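Local atomic coordinates of putative amino acid binding protein (Streptococcus mutans, PDB entry 4C0R), a protein that binds glutathione, probably as the extracellular solute-binding protein that delivers it to the cystine ABC importer TcyBC. Residues I29-E34 with E221-K226. Numbering follows the deposited sequence.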
loop_
_atom_site.group_PDB
_atom_site.type_symbol
_atom_site.label_atom_id
_atom_site.label_comp_id
_atom_site.label_asym_id
_atom_site.label_seq_id
_atom_site.Cartn_x
_atom_site.Cartn_y
_atom_site.Cartn_z
ATOM N N ILE A 29 1.809 -6.672 -8.306
ATOM C CA ILE A 29 1.439 -7.274 -9.567
ATOM C C ILE A 29 2.365 -8.393 -9.950
ATOM O O ILE A 29 1.918 -9.481 -10.389
ATOM C CB ILE A 29 1.399 -6.191 -10.681
ATOM C CG1 ILE A 29 0.435 -5.054 -10.325
ATOM C CG2 ILE A 29 0.996 -6.851 -11.987
ATOM C CD1 ILE A 29 -0.968 -5.484 -10.030
ATOM N N GLU A 30 3.664 -8.164 -9.795
ATOM C CA GLU A 30 4.629 -9.143 -10.216
ATOM C C GLU A 30 4.666 -10.330 -9.240
ATOM O O GLU A 30 4.911 -11.489 -9.656
ATOM C CB GLU A 30 5.989 -8.481 -10.379
ATOM C CG GLU A 30 5.995 -7.400 -11.409
ATOM C CD GLU A 30 5.748 -7.862 -12.855
ATOM O OE1 GLU A 30 5.754 -9.070 -13.163
ATOM O OE2 GLU A 30 5.539 -6.995 -13.732
ATOM N N VAL A 31 4.429 -10.085 -7.947
ATOM C CA VAL A 31 4.227 -11.186 -7.027
ATOM C C VAL A 31 3.038 -12.036 -7.392
ATOM O O VAL A 31 3.120 -13.253 -7.427
ATOM C CB VAL A 31 4.177 -10.744 -5.541
ATOM C CG1 VAL A 31 3.811 -11.919 -4.653
ATOM C CG2 VAL A 31 5.565 -10.132 -5.112
ATOM N N ALA A 32 1.900 -11.385 -7.664
ATOM C CA ALA A 32 0.741 -12.123 -8.097
ATOM C C ALA A 32 1.041 -12.954 -9.368
ATOM O O ALA A 32 0.676 -14.128 -9.433
ATOM C CB ALA A 32 -0.421 -11.163 -8.329
ATOM N N LYS A 33 1.687 -12.342 -10.367
ATOM C CA LYS A 33 2.019 -13.075 -11.587
ATOM C C LYS A 33 2.883 -14.282 -11.263
ATOM O O LYS A 33 2.687 -15.355 -11.822
ATOM C CB LYS A 33 2.684 -12.181 -12.615
ATOM C CG LYS A 33 1.640 -11.291 -13.335
ATOM C CD LYS A 33 2.211 -10.370 -14.381
ATOM C CE LYS A 33 1.124 -9.516 -14.979
ATOM N NZ LYS A 33 1.636 -8.859 -16.214
ATOM N N GLU A 34 3.852 -14.112 -10.394
ATOM C CA GLU A 34 4.711 -15.251 -10.037
ATOM C C GLU A 34 3.932 -16.330 -9.289
ATOM O O GLU A 34 4.083 -17.513 -9.593
ATOM C CB GLU A 34 5.901 -14.772 -9.220
ATOM C CG GLU A 34 6.980 -15.826 -9.003
ATOM C CD GLU A 34 7.805 -16.114 -10.251
ATOM O OE1 GLU A 34 7.938 -15.204 -11.103
ATOM O OE2 GLU A 34 8.282 -17.249 -10.346
ATOM N N GLU A 221 12.228 -12.724 -2.193
ATOM C CA GLU A 221 13.294 -11.759 -1.932
ATOM C C GLU A 221 13.795 -11.139 -3.247
ATOM O O GLU A 221 14.069 -9.955 -3.318
ATOM C CB GLU A 221 14.459 -12.413 -1.206
ATOM C CG GLU A 221 15.710 -11.547 -1.224
ATOM C CD GLU A 221 16.555 -11.704 0.010
ATOM O OE1 GLU A 221 16.676 -12.853 0.483
ATOM O OE2 GLU A 221 17.077 -10.666 0.507
ATOM N N LYS A 222 13.952 -11.957 -4.280
ATOM C CA LYS A 222 14.352 -11.452 -5.576
ATOM C C LYS A 222 13.395 -10.391 -6.107
ATOM O O LYS A 222 13.783 -9.384 -6.622
ATOM C CB LYS A 222 14.402 -12.627 -6.573
ATOM C CG LYS A 222 14.792 -12.280 -7.990
ATOM C CD LYS A 222 14.891 -13.569 -8.862
ATOM N N LEU A 223 12.091 -10.637 -5.929
ATOM C CA LEU A 223 11.085 -9.705 -6.370
ATOM C C LEU A 223 11.070 -8.415 -5.535
ATOM O O LEU A 223 10.903 -7.343 -6.067
ATOM C CB LEU A 223 9.697 -10.367 -6.307
ATOM C CG LEU A 223 9.461 -11.481 -7.327
ATOM C CD1 LEU A 223 8.123 -12.215 -7.070
ATOM C CD2 LEU A 223 9.498 -10.937 -8.743
ATOM N N SER A 224 11.272 -8.555 -4.220
ATOM C CA SER A 224 11.348 -7.391 -3.338
ATOM C C SER A 224 12.517 -6.537 -3.815
ATOM O O SER A 224 12.375 -5.325 -4.013
ATOM C CB SER A 224 11.523 -7.878 -1.895
ATOM O OG SER A 224 11.667 -6.775 -1.001
ATOM N N LYS A 225 13.677 -7.179 -4.028
ATOM C CA LYS A 225 14.832 -6.357 -4.429
ATOM C C LYS A 225 14.569 -5.651 -5.781
ATOM O O LYS A 225 14.849 -4.476 -5.945
ATOM C CB LYS A 225 16.061 -7.257 -4.499
ATOM C CG LYS A 225 16.568 -7.591 -3.128
ATOM C CD LYS A 225 17.818 -8.579 -3.245
ATOM C CE LYS A 225 18.523 -8.635 -1.927
ATOM N NZ LYS A 225 19.973 -8.927 -2.098
ATOM N N LYS A 226 14.024 -6.382 -6.728
ATOM C CA LYS A 226 13.846 -5.909 -8.097
ATOM C C LYS A 226 12.845 -4.784 -8.203
ATOM O O LYS A 226 13.088 -3.768 -8.858
ATOM C CB LYS A 226 13.392 -7.035 -9.004
ATOM C CG LYS A 226 13.220 -6.645 -10.481
ATOM C CD LYS A 226 12.981 -7.887 -11.333
ATOM C CE LYS A 226 12.979 -7.571 -12.841
ATOM N NZ LYS A 226 13.054 -6.118 -13.125
#
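In one lobe of this family 3 solute-binding protein, helix 219-228 packs on helix 27-36 through Leu223, which meets Val31 and Glu34. The two short segments run nearly antiparallel, at 154°, with axes 10.4 Å apart at their closest. Leu223 points toward its partner helix, and a single methyl, CD1, does the touching. It lies 3.8 Å from CG2 of Val31, the two side chains meeting at a slant, and 4.0 Å from CB of Glu34, three residues, a little under one turn, further along the helix. In Val31, CG1 is anti to the backbone N (chi1 174°), which leaves CG2 as the branch offered to the leucine. Glu34 contributes its aliphatic root rather than its charge. Glu30 starts toward the same helix, yet its chain turns off, and OE2 is hydrogen-bonded to Thr25. The apolar seam continues beyond the segments, since Val31 also touches Leu220, Leu211 of helix 201-216 and Phe194 of strand 191-196. The last helix of the chain is thus laid over a helix that itself packs on the central sheet, a layering characteristic of the two-lobed alpha/beta fold of periplasmic-type solute-binding proteins.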